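Local coordinates for secretion activator protein, hypothetical (Brucella abortus bv. 1 str. 9-941, PDB 7DNP), which probably acts as a muramidase of glycosyl hydrolase family 108, an autolysin that cuts peptidoglycan in connection with the type IV secretion system, at residues I35-L40 and R46-A51; V99-K104 and N132-A137; K8-V13 and D63-N68; G146-S149 and G154-S157. All blocks are in the same frame, centred on the assembly; numbering follows the deposited sequence.

Contact 1 (I35-L40 and R46-A51); sequences ITLATL and RKVSKA. With H9U ((2R)-2-[[(2S)-2-[[(2R)-2-[(2R,3S,4R,5R,6S)-5-acetamido-3-[(2S,3R,4R,5S,6R)-3-acetamido-6-(hydroxymethyl)-4,5-bis(oxidanyl)oxan-2-yl]oxy-2-(hydroxymethyl)-6-oxidanyl-oxan-4-yl]oxypropanoyl]amino]propanoyl]amino]pentanedioic acid), chain B.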
# COMPACT_ATOMS: atom_id res chain seq x y z
N ILE A 35 0.83 -11.24 2.50
CA ILE A 35 -0.38 -11.25 3.32
C ILE A 35 -0.04 -11.77 4.71
O ILE A 35 0.48 -12.88 4.86
CB ILE A 35 -1.48 -12.11 2.67
CG1 ILE A 35 -1.76 -11.62 1.25
CG2 ILE A 35 -2.74 -12.10 3.52
CD1 ILE A 35 -2.48 -10.30 1.21
N THR A 36 -0.34 -10.97 5.74
CA THR A 36 -0.05 -11.36 7.11
C THR A 36 -1.18 -12.20 7.69
O THR A 36 -2.27 -12.32 7.11
CB THR A 36 0.17 -10.14 8.00
OG1 THR A 36 -1.08 -9.49 8.25
CG2 THR A 36 1.14 -9.16 7.36
N LEU A 37 -0.92 -12.76 8.87
CA LEU A 37 -1.91 -13.61 9.52
C LEU A 37 -3.14 -12.81 9.93
O LEU A 37 -4.27 -13.29 9.79
CB LEU A 37 -1.28 -14.31 10.72
CG LEU A 37 -2.12 -15.37 11.42
CD1 LEU A 37 -1.25 -16.55 11.81
CD2 LEU A 37 -2.82 -14.79 12.64
N ALA A 38 -2.94 -11.60 10.45
CA ALA A 38 -4.06 -10.78 10.88
C ALA A 38 -4.93 -10.38 9.70
O ALA A 38 -6.16 -10.31 9.82
CB ALA A 38 -3.56 -9.53 11.61
N THR A 39 -4.32 -10.13 8.56
CA THR A 39 -5.09 -9.76 7.38
C THR A 39 -5.90 -10.94 6.86
O THR A 39 -7.06 -10.78 6.48
CB THR A 39 -4.16 -9.21 6.30
OG1 THR A 39 -3.61 -7.96 6.76
CG2 THR A 39 -4.90 -8.97 4.99
N LEU A 40 -5.31 -12.14 6.86
CA LEU A 40 -6.08 -13.32 6.46
C LEU A 40 -7.18 -13.61 7.47
O LEU A 40 -8.27 -14.05 7.10
CB LEU A 40 -5.15 -14.53 6.31
CG LEU A 40 -5.81 -15.81 5.78
CD1 LEU A 40 -6.57 -15.54 4.48
CD2 LEU A 40 -4.77 -16.90 5.56
N ARG A 46 -12.20 -15.09 11.35
CA ARG A 46 -11.75 -15.88 12.49
C ARG A 46 -10.23 -15.85 12.52
O ARG A 46 -9.59 -15.66 11.48
CB ARG A 46 -12.26 -17.33 12.41
CG ARG A 46 -12.23 -17.92 11.00
CD ARG A 46 -12.38 -19.44 11.02
NE ARG A 46 -11.24 -20.08 11.66
CZ ARG A 46 -10.17 -20.52 11.02
NH1 ARG A 46 -10.08 -20.40 9.70
NH2 ARG A 46 -9.17 -21.09 11.69
N LYS A 47 -9.65 -16.05 13.70
CA LYS A 47 -8.20 -16.08 13.85
C LYS A 47 -7.64 -17.33 13.17
O LYS A 47 -7.91 -18.45 13.61
CB LYS A 47 -7.82 -16.04 15.32
CG LYS A 47 -6.31 -16.08 15.58
CD LYS A 47 -5.97 -15.70 17.02
CE LYS A 47 -4.47 -15.52 17.23
NZ LYS A 47 -3.88 -14.47 16.33
N VAL A 48 -6.86 -17.14 12.11
CA VAL A 48 -6.34 -18.27 11.34
C VAL A 48 -5.00 -18.71 11.91
O VAL A 48 -4.34 -17.99 12.66
CB VAL A 48 -6.21 -17.94 9.84
CG1 VAL A 48 -7.55 -17.51 9.25
CG2 VAL A 48 -5.14 -16.87 9.62
N SER A 49 -4.59 -19.91 11.52
CA SER A 49 -3.33 -20.51 11.92
C SER A 49 -2.22 -20.14 10.94
O SER A 49 -2.46 -19.66 9.83
CB SER A 49 -3.47 -22.02 12.01
OG SER A 49 -3.48 -22.58 10.71
N LYS A 50 -0.97 -20.40 11.36
CA LYS A 50 0.17 -20.21 10.47
C LYS A 50 0.07 -21.11 9.25
O LYS A 50 0.45 -20.72 8.14
CB LYS A 50 1.47 -20.47 11.23
CG LYS A 50 2.11 -19.21 11.80
CD LYS A 50 3.21 -19.54 12.81
CE LYS A 50 4.55 -18.97 12.37
NZ LYS A 50 5.54 -18.94 13.48
N ALA A 51 -0.43 -22.34 9.43
CA ALA A 51 -0.60 -23.24 8.30
C ALA A 51 -1.56 -22.68 7.27
O ALA A 51 -1.39 -22.90 6.06
CB ALA A 51 -1.08 -24.61 8.78
C22 H9U B . 3.40 -5.80 6.25
C24 H9U B . 5.80 -5.77 6.77
C26 H9U B . 3.71 -6.73 5.05
C28 H9U B . 6.07 -6.79 5.65
C23 H9U B . 4.43 -5.90 7.31
C25 H9U B . 1.25 -5.08 6.90
C27 H9U B . -0.20 -5.50 6.54
C29 H9U B . -1.15 -4.40 6.81
C30 H9U B . -1.03 -3.88 8.18
C31 H9U B . 0.41 -3.41 8.43
C32 H9U B . 4.59 -4.90 9.58
C33 H9U B . 2.84 -6.38 3.89
C34 H9U B . 0.56 -2.81 9.80
C35 H9U B . 7.89 -4.97 7.96
C36 H9U B . 5.03 -3.50 9.99
C37 H9U B . -0.76 -7.07 4.52
C38 H9U B . 3.48 -5.40 10.49
C39 H9U B . 5.28 -1.06 9.37
C40 H9U B . 8.98 -5.15 9.01
C41 H9U B . -0.76 -7.21 3.00
C42 H9U B . 4.10 -0.43 10.09
C43 H9U B . 2.86 -0.04 12.28
C44 H9U B . 5.58 -0.27 8.11
C45 H9U B . 1.80 -1.11 12.48
C46 H9U B . 3.33 0.43 13.65
C47 H9U B . 2.46 1.58 14.17
C48 H9U B . 2.96 2.08 15.53
N18 H9U B . 6.86 -5.97 7.80
N19 H9U B . -0.27 -5.82 5.08
N20 H9U B . 4.87 -2.41 9.02
N21 H9U B . 3.97 -0.61 11.54
O01 H9U B . 2.12 -6.16 6.80
O02 H9U B . 5.09 -6.65 4.57
O03 H9U B . 1.33 -4.54 8.27
O04 H9U B . 4.14 -4.79 8.25
O05 H9U B . 5.97 -8.06 6.16
O06 H9U B . -2.54 -4.85 6.57
O07 H9U B . -1.92 -2.76 8.36
O08 H9U B . 3.26 -7.18 2.81
O09 H9U B . 0.24 -3.77 10.76
O10 H9U B . 7.89 -4.00 7.27
O11 H9U B . 5.49 -3.29 11.06
O12 H9U B . -1.17 -7.96 5.20
O13 H9U B . 3.29 0.19 9.47
O14 H9U B . 0.58 -0.79 12.48
O15 H9U B . 2.14 -2.31 12.66
O16 H9U B . 3.99 1.55 16.05
O17 H9U B . 2.35 3.01 16.11
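The acetamide oxygen O12 of the bound muropeptide H9U, carried by its N-acetylglucosamine ring, is gripped by the start of a helix whose far side packs Leu37 and Leu40 on Val48. This is the strand-to-helix junction of a lysozyme-like glycosyl hydrolase 108 fold, where strand 35-36 runs into helix 37-44. The shortest bond comes from Thr39 OG1, which donates to O12 of H9U over 2.9 Å. Thr36, in the N-cap position, adds its backbone N, 3.2 Å from O12 of H9U and nearly straight at 164°, while its OG1 adds a weak third bond. Thr39 OG1 is itself busy: a weak bond arrives from the sugar hydroxyl O06, and Tyr69 OH is a further partner. With chi1 at -67°, this OG1 stands beside the backbone N of Thr39 and faces the sugar. The segment 35-40 thus works from two sides, polar towards the sugar and apolar towards 46-51. Leu37 and Val48 run alongside in opposite senses, Leu37 CG lying 3.8 Å from Val48 CG2. The same methyl meets Leu40 CG at 4.0 Å, the leucine lying across the valine. Ser41 OG ties the pieces together by hydrogen bonds to Leu37 O and Val48 N. Beyond Val48, Ser49 caps helix 50-54, and Glu52 returns a hydrogen bond to Ser49 N, a pattern consistent with a capping box. At the border of the contact the Lys47 chain, bent at its last torsion, brings NZ to 3.9 Å from Leu37 CD2.

Contact 2 (V99-K104 and N132-A137); sequences VKMLQK and NELCDA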
# COMPACT_ATOMS: atom_id res chain seq x y z
N VAL A 99 -4.14 6.50 3.66
CA VAL A 99 -5.09 7.54 3.27
C VAL A 99 -4.95 8.76 4.18
O VAL A 99 -5.07 9.91 3.72
CB VAL A 99 -6.52 6.98 3.25
CG1 VAL A 99 -7.54 8.10 3.03
CG2 VAL A 99 -6.67 5.94 2.16
N LYS A 100 -4.69 8.54 5.47
CA LYS A 100 -4.47 9.67 6.38
C LYS A 100 -3.29 10.52 5.94
O LYS A 100 -3.33 11.75 6.00
CB LYS A 100 -4.25 9.15 7.81
CG LYS A 100 -5.52 8.76 8.54
CD LYS A 100 -5.20 8.18 9.91
CE LYS A 100 -6.46 7.74 10.64
NZ LYS A 100 -6.21 7.50 12.09
N MET A 101 -2.21 9.87 5.47
CA MET A 101 -1.05 10.62 5.02
C MET A 101 -1.32 11.32 3.69
O MET A 101 -0.84 12.43 3.47
CB MET A 101 0.16 9.69 4.90
CG MET A 101 1.49 10.37 5.20
SD MET A 101 1.65 10.91 6.92
CE MET A 101 1.08 9.46 7.79
N LEU A 102 -2.08 10.67 2.80
CA LEU A 102 -2.49 11.34 1.57
C LEU A 102 -3.34 12.56 1.89
O LEU A 102 -3.22 13.61 1.24
CB LEU A 102 -3.24 10.37 0.66
CG LEU A 102 -3.87 11.00 -0.58
CD1 LEU A 102 -2.80 11.44 -1.57
CD2 LEU A 102 -4.85 10.05 -1.25
N GLN A 103 -4.21 12.44 2.90
CA GLN A 103 -5.04 13.57 3.31
C GLN A 103 -4.19 14.69 3.89
O GLN A 103 -4.44 15.88 3.63
CB GLN A 103 -6.11 13.09 4.30
CG GLN A 103 -7.21 12.26 3.61
CD GLN A 103 -8.06 11.43 4.57
OE1 GLN A 103 -7.58 10.93 5.59
NE2 GLN A 103 -9.34 11.27 4.23
N LYS A 104 -3.17 14.34 4.68
CA LYS A 104 -2.24 15.34 5.19
C LYS A 104 -1.53 16.07 4.05
O LYS A 104 -1.36 17.30 4.10
CB LYS A 104 -1.22 14.67 6.12
CG LYS A 104 -0.32 15.63 6.89
CD LYS A 104 0.77 14.87 7.64
CE LYS A 104 1.43 15.74 8.70
NZ LYS A 104 2.69 15.13 9.20
N ASN A 132 5.41 12.65 -4.83
CA ASN A 132 6.65 12.95 -4.13
C ASN A 132 6.39 13.31 -2.68
O ASN A 132 7.12 12.86 -1.78
CB ASN A 132 7.40 14.08 -4.84
CG ASN A 132 8.16 13.60 -6.06
OD1 ASN A 132 8.91 12.62 -5.99
ND2 ASN A 132 7.95 14.26 -7.19
N GLU A 133 5.36 14.11 -2.42
CA GLU A 133 5.09 14.54 -1.05
C GLU A 133 4.57 13.40 -0.19
O GLU A 133 4.88 13.34 1.01
CB GLU A 133 4.11 15.71 -1.04
CG GLU A 133 4.77 17.03 -1.41
CD GLU A 133 3.80 18.17 -1.48
OE1 GLU A 133 2.78 18.14 -0.76
OE2 GLU A 133 4.05 19.11 -2.27
N LEU A 134 3.80 12.48 -0.77
CA LEU A 134 3.32 11.32 -0.01
C LEU A 134 4.47 10.38 0.33
O LEU A 134 4.54 9.87 1.45
CB LEU A 134 2.23 10.59 -0.79
CG LEU A 134 1.67 9.32 -0.14
CD1 LEU A 134 0.95 9.63 1.17
CD2 LEU A 134 0.75 8.58 -1.10
N CYS A 135 5.37 10.13 -0.63
CA CYS A 135 6.50 9.25 -0.34
C CYS A 135 7.44 9.88 0.69
O CYS A 135 8.00 9.17 1.53
CB CYS A 135 7.23 8.91 -1.64
SG CYS A 135 6.25 7.82 -2.74
N ASP A 136 7.62 11.21 0.65
CA ASP A 136 8.41 11.88 1.67
C ASP A 136 7.73 11.77 3.03
O ASP A 136 8.38 11.46 4.04
CB ASP A 136 8.60 13.36 1.32
CG ASP A 136 9.56 13.59 0.17
OD1 ASP A 136 10.27 12.65 -0.25
OD2 ASP A 136 9.60 14.74 -0.31
N ALA A 137 6.43 12.05 3.08
CA ALA A 137 5.69 11.94 4.34
C ALA A 137 5.70 10.52 4.88
O ALA A 137 5.67 10.31 6.10
CB ALA A 137 4.25 12.42 4.13
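Leu134 pushes one methyl, CD1, against the backbone of the facing helix, where it rests 3.6 Å from Leu102 N. A single branch of the leucine reaches the peptide between Met101 and Leu102. The conformation explains the reach: with CG anti to the backbone N (chi1 178°), Leu134 sends its branch point out from helix 127-142 towards its partner. CD1 also touches the base of the neighbouring methionine, Met101 CB standing 3.8 Å from Leu134 CD1, and it keeps a looser contact with Leu102 CB at 4.3 Å. Met101 is folded rather than extended. Its first torsion, away from a staggered value (chi1 -148°), places Met101 CG 3.6 Å from Ala137 CB; the bend at the second sets SD alongside the same methyl at 4.1 Å, and the third turns CE away from it. At Ala137, one turn on from Leu134, the sulfur also comes near the carbonyl oxygen, Met101 SD lying 4.1 Å from Ala137 O. The side chains that meet are all apolar, and most of them are buried. The two helical segments meet at a steep angle, 123° between their N-to-C directions, with axes 9.3 Å apart at closest approach. Both segments belong to the predicted peptidoglycan domain, and helix 82-93, from the glycosyl hydrolase 108 part, covers the joint, its Phe89 touching both Met101 and Leu134. Away from it, Cys135 packs on Val159 of helix 148-170, and Arg163 of that helix holds Asn132 and Asp136.

Contact 3 (K8-V13 and D63-N68); sequences KAMPHV and DIYREN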
# COMPACT_ATOMS: atom_id res chain seq x y z
N LYS A 8 -1.47 -3.47 -13.69
CA LYS A 8 -0.07 -3.17 -13.95
C LYS A 8 0.77 -3.29 -12.69
O LYS A 8 1.92 -3.75 -12.75
CB LYS A 8 0.06 -1.76 -14.53
CG LYS A 8 -0.27 -1.63 -16.01
CD LYS A 8 -0.12 -0.18 -16.46
CE LYS A 8 0.40 -0.10 -17.90
NZ LYS A 8 -0.66 -0.46 -18.89
N ALA A 9 0.22 -2.90 -11.54
CA ALA A 9 1.01 -2.83 -10.31
C ALA A 9 1.14 -4.19 -9.63
O ALA A 9 2.22 -4.54 -9.14
CB ALA A 9 0.40 -1.82 -9.35
N MET A 10 0.05 -4.96 -9.58
CA MET A 10 0.05 -6.18 -8.77
C MET A 10 1.10 -7.21 -9.18
O MET A 10 1.65 -7.87 -8.28
CB MET A 10 -1.35 -6.81 -8.78
CG MET A 10 -2.35 -6.08 -7.91
SD MET A 10 -1.74 -5.64 -6.26
CE MET A 10 -1.36 -7.26 -5.59
N PRO A 11 1.42 -7.43 -10.46
CA PRO A 11 2.53 -8.34 -10.77
C PRO A 11 3.84 -7.93 -10.11
O PRO A 11 4.60 -8.79 -9.66
CB PRO A 11 2.61 -8.30 -12.30
CG PRO A 11 1.23 -7.97 -12.72
CD PRO A 11 0.71 -7.01 -11.69
N HIS A 12 4.10 -6.62 -10.02
CA HIS A 12 5.30 -6.16 -9.32
C HIS A 12 5.22 -6.44 -7.82
O HIS A 12 6.24 -6.73 -7.20
CB HIS A 12 5.51 -4.67 -9.56
CG HIS A 12 5.88 -4.34 -10.97
ND1 HIS A 12 5.01 -3.73 -11.85
CD2 HIS A 12 7.03 -4.54 -11.67
CE1 HIS A 12 5.60 -3.57 -13.02
NE2 HIS A 12 6.83 -4.05 -12.93
N VAL A 13 4.02 -6.37 -7.24
CA VAL A 13 3.88 -6.71 -5.82
C VAL A 13 4.19 -8.18 -5.60
O VAL A 13 5.02 -8.53 -4.75
CB VAL A 13 2.47 -6.35 -5.32
CG1 VAL A 13 2.26 -6.87 -3.91
CG2 VAL A 13 2.25 -4.84 -5.37
N ASP A 63 -7.70 -11.35 -4.27
CA ASP A 63 -8.96 -10.77 -3.80
C ASP A 63 -8.74 -9.88 -2.59
O ASP A 63 -9.38 -8.83 -2.44
CB ASP A 63 -9.98 -11.87 -3.47
CG ASP A 63 -10.36 -12.71 -4.67
OD1 ASP A 63 -10.33 -12.19 -5.81
OD2 ASP A 63 -10.68 -13.90 -4.47
N ILE A 64 -7.84 -10.30 -1.69
CA ILE A 64 -7.55 -9.51 -0.50
C ILE A 64 -6.91 -8.18 -0.88
O ILE A 64 -7.29 -7.12 -0.36
CB ILE A 64 -6.66 -10.31 0.46
CG1 ILE A 64 -7.46 -11.46 1.08
CG2 ILE A 64 -6.08 -9.38 1.53
CD1 ILE A 64 -6.60 -12.49 1.79
N TYR A 65 -5.93 -8.21 -1.78
CA TYR A 65 -5.29 -6.98 -2.22
C TYR A 65 -6.28 -6.08 -2.95
O TYR A 65 -6.24 -4.85 -2.80
CB TYR A 65 -4.09 -7.30 -3.12
CG TYR A 65 -2.83 -7.66 -2.36
CD1 TYR A 65 -2.36 -6.85 -1.33
CD2 TYR A 65 -2.12 -8.82 -2.65
CE1 TYR A 65 -1.21 -7.17 -0.63
CE2 TYR A 65 -0.97 -9.15 -1.96
CZ TYR A 65 -0.52 -8.33 -0.95
OH TYR A 65 0.62 -8.67 -0.27
N ARG A 66 -7.18 -6.67 -3.75
CA ARG A 66 -8.14 -5.86 -4.51
C ARG A 66 -9.17 -5.21 -3.58
O ARG A 66 -9.38 -4.00 -3.62
CB ARG A 66 -8.84 -6.72 -5.56
CG ARG A 66 -9.60 -5.93 -6.64
CD ARG A 66 -10.50 -6.84 -7.50
NE ARG A 66 -11.46 -7.58 -6.67
CZ ARG A 66 -11.39 -8.89 -6.43
NH1 ARG A 66 -10.42 -9.62 -6.97
NH2 ARG A 66 -12.30 -9.46 -5.66
N GLU A 67 -9.82 -6.01 -2.73
CA GLU A 67 -10.92 -5.52 -1.90
C GLU A 67 -10.44 -4.75 -0.68
O GLU A 67 -11.04 -3.73 -0.31
CB GLU A 67 -11.80 -6.68 -1.45
CG GLU A 67 -12.51 -7.42 -2.57
CD GLU A 67 -13.42 -6.51 -3.36
OE1 GLU A 67 -13.97 -5.55 -2.76
OE2 GLU A 67 -13.59 -6.76 -4.57
N ASN A 68 -9.39 -5.22 -0.02
CA ASN A 68 -9.02 -4.67 1.28
C ASN A 68 -7.87 -3.69 1.21
O ASN A 68 -7.47 -3.15 2.24
CB ASN A 68 -8.70 -5.80 2.25
CG ASN A 68 -9.96 -6.39 2.87
OD1 ASN A 68 -11.07 -5.97 2.54
ND2 ASN A 68 -9.79 -7.35 3.76
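Met10 and Tyr65 both set their CG atoms beside the backbone N, with chi1 at -76° and -81°, an orientation that carries both side chains out between the two helices. Two further bends in the methionine then turn its terminal methyl onto the tyrosine. Met10 CE ends 3.4 Å from Tyr65 CD2 and 3.7 Å from Tyr65 CB, at the root of the ring. The approach is oblique. The sulfur stands farther off, Met10 SD lying 5.2 Å from the centroid of the Tyr65 ring and 35° off its normal, a Met-aromatic contact of the tilted kind. Val13, one turn along helix 5-17, adds a lighter touch near the hydroxyl end: its CG1 is 4.3 Å from Tyr65 CZ. Helix 58-70 also carries a charged cluster: Arg66 NH1 makes a salt bridge to Asp63 OD1 (2.8 Å), and along another edge NE and NH2 both grip Glu67 OE2, which lies near the guanidinium plane. The contact joins the N-terminal helix to the helix that lines part of the ligand pocket in this lysozyme-clan domain. Tyr65 touches H9U, and its OH is hydrogen-bonded to Met33 O. Apolar contacts at the base of the ring, on the side away from the ligand, and a hydrogen bond at its far end would together restrict its rotation, consistent with a pocket wall held by mixed packing and polar bonding.

Contact 4 (G146-S149 and G154-S157); sequences GTFS and GWTS. With H9U ((2R)-2-[[(2S)-2-[[(2R)-2-[(2R,3S,4R,5R,6S)-5-acetamido-3-[(2S,3R,4R,5S,6R)-3-acetamido-6-(hydroxymethyl)-4,5-bis(oxidanyl)oxan-2-yl]oxy-2-(hydroxymethyl)-6-oxidanyl-oxan-4-yl]oxypropanoyl]amino]propanoyl]amino]pentanedioic acid), chain B.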
# COMPACT_ATOMS: atom_id res chain seq x y z
N GLY A 146 9.80 2.53 16.28
CA GLY A 146 10.91 1.82 16.90
C GLY A 146 11.56 0.83 15.97
O GLY A 146 12.77 0.60 16.03
N THR A 147 10.77 0.23 15.07
CA THR A 147 11.29 -0.77 14.15
C THR A 147 12.16 -0.19 13.05
O THR A 147 12.77 -0.96 12.30
CB THR A 147 10.13 -1.53 13.50
OG1 THR A 147 9.10 -0.60 13.14
CG2 THR A 147 9.56 -2.56 14.46
N PHE A 148 12.24 1.14 12.93
CA PHE A 148 13.06 1.72 11.87
C PHE A 148 14.54 1.38 12.06
O PHE A 148 15.28 1.29 11.07
CB PHE A 148 12.87 3.24 11.81
CG PHE A 148 13.41 3.86 10.55
CD1 PHE A 148 12.62 3.97 9.41
CD2 PHE A 148 14.72 4.33 10.50
CE1 PHE A 148 13.13 4.54 8.25
CE2 PHE A 148 15.23 4.90 9.35
CZ PHE A 148 14.43 5.00 8.22
N SER A 149 14.99 1.17 13.30
CA SER A 149 16.39 0.83 13.49
C SER A 149 16.73 -0.52 12.87
O SER A 149 17.87 -0.75 12.47
CB SER A 149 16.76 0.84 14.98
OG SER A 149 16.10 -0.20 15.69
N GLY A 154 16.01 -1.04 4.46
CA GLY A 154 15.18 -1.74 3.48
C GLY A 154 13.90 -0.99 3.15
O GLY A 154 13.48 -0.94 1.99
N TRP A 155 13.27 -0.40 4.17
CA TRP A 155 12.09 0.44 3.94
C TRP A 155 12.42 1.61 3.02
O TRP A 155 11.64 1.94 2.12
CB TRP A 155 11.55 0.96 5.27
CG TRP A 155 10.80 -0.05 6.10
CD1 TRP A 155 10.38 -1.29 5.71
CD2 TRP A 155 10.39 0.11 7.46
NE1 TRP A 155 9.73 -1.91 6.75
CE2 TRP A 155 9.72 -1.07 7.83
CE3 TRP A 155 10.52 1.13 8.40
CZ2 TRP A 155 9.19 -1.26 9.11
CZ3 TRP A 155 9.99 0.95 9.67
CH2 TRP A 155 9.33 -0.24 10.01
N THR A 156 13.57 2.25 3.25
CA THR A 156 13.97 3.38 2.41
C THR A 156 14.12 2.96 0.96
O THR A 156 13.69 3.68 0.05
CB THR A 156 15.29 3.96 2.94
OG1 THR A 156 15.10 4.39 4.29
CG2 THR A 156 15.73 5.15 2.10
N SER A 157 14.69 1.78 0.72
CA SER A 157 14.84 1.28 -0.64
C SER A 157 13.49 0.95 -1.25
O SER A 157 13.26 1.20 -2.44
CB SER A 157 15.77 0.06 -0.63
OG SER A 157 15.84 -0.55 -1.91
C22 H9U B . 3.40 -5.80 6.25
C24 H9U B . 5.80 -5.77 6.77
C26 H9U B . 3.71 -6.73 5.05
C28 H9U B . 6.07 -6.79 5.65
C23 H9U B . 4.43 -5.90 7.31
C25 H9U B . 1.25 -5.08 6.90
C27 H9U B . -0.20 -5.50 6.54
C29 H9U B . -1.15 -4.40 6.81
C30 H9U B . -1.03 -3.88 8.18
C31 H9U B . 0.41 -3.41 8.43
C32 H9U B . 4.59 -4.90 9.58
C33 H9U B . 2.84 -6.38 3.89
C34 H9U B . 0.56 -2.81 9.80
C35 H9U B . 7.89 -4.97 7.96
C36 H9U B . 5.03 -3.50 9.99
C37 H9U B . -0.76 -7.07 4.52
C38 H9U B . 3.48 -5.40 10.49
C39 H9U B . 5.28 -1.06 9.37
C40 H9U B . 8.98 -5.15 9.01
C41 H9U B . -0.76 -7.21 3.00
C42 H9U B . 4.10 -0.43 10.09
C43 H9U B . 2.86 -0.04 12.28
C44 H9U B . 5.58 -0.27 8.11
C45 H9U B . 1.80 -1.11 12.48
C46 H9U B . 3.33 0.43 13.65
C47 H9U B . 2.46 1.58 14.17
C48 H9U B . 2.96 2.08 15.53
N18 H9U B . 6.86 -5.97 7.80
N19 H9U B . -0.27 -5.82 5.08
N20 H9U B . 4.87 -2.41 9.02
N21 H9U B . 3.97 -0.61 11.54
O01 H9U B . 2.12 -6.16 6.80
O02 H9U B . 5.09 -6.65 4.57
O03 H9U B . 1.33 -4.54 8.27
O04 H9U B . 4.14 -4.79 8.25
O05 H9U B . 5.97 -8.06 6.16
O06 H9U B . -2.54 -4.85 6.57
O07 H9U B . -1.92 -2.76 8.36
O08 H9U B . 3.26 -7.18 2.81
O09 H9U B . 0.24 -3.77 10.76
O10 H9U B . 7.89 -4.00 7.27
O11 H9U B . 5.49 -3.29 11.06
O12 H9U B . -1.17 -7.96 5.20
O13 H9U B . 3.29 0.19 9.47
O14 H9U B . 0.58 -0.79 12.48
O15 H9U B . 2.14 -2.31 12.66
O16 H9U B . 3.99 1.55 16.05
O17 H9U B . 2.35 3.01 16.11
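The indole of Trp155 is met on one face by the ligand, for C44, the alanine methyl of H9U, sits 3.8 Å above its plane and offset towards the rim. Its edge is occupied by Thr147 OG1, by Phe148 CD1 and by the ligand oxygen O10, and the ring of His92 forms an edge-to-face pair with it. The site is the beginning of helix 148-170 in the predicted peptidoglycan domain, with Trp155 two turns beyond Phe148 in the same helix. Trp155 NE1 donates to O10 of H9U, the acetamide oxygen of the N-acetylmuramic acid ring, at 2.8 Å with an N-H...O angle of 147°. The six-membered end of the indole is hemmed by the preceding turn: Thr147 OG1 lies 3.2 Å from Trp155 CH2, close to the ring plane. Phe148 closes the adjoining edge, CD1 coming to 3.7 Å from Trp155 CE3. Its CG is anti to the backbone N (chi1 -166°), which carries the ring forward along the helix axis, past the tryptophan's edge to Thr156. The phenyl is inclined to the indole edge, without a stack. Leu142 of helix 127-142 packs on both. Ligand at one face and part of the edge, and protein along the rest of the edge, would fix how the indole is turned. Farther along, the hydroxyl of Thr156 is hydrogen-bonded to Gly152 O, and its OG1 lies 4.0 Å from Phe148 CZ.

Contacts 1 and 4 hold two different acetamide groups of the same H9U molecule from separate parts of the chain; their nearest atoms are about 11 Å apart, so the ligand bridges them. Contact 3 stands behind contact 1 and touches it, Ile35 CD1 lying 3.5 Å from Tyr65 CZ, and Tyr65 of contact 3 is itself about 4 Å from H9U by its side chain. Along the chain contact 1 is nested within the loop that contact 3 closes. Contact 2 takes no part in the ligand site, the Met101 side chain being about 10 Å from H9U. It is nevertheless related to contact 4, about 17 Å away between centres, because helices 127-142 and 148-170 follow each other.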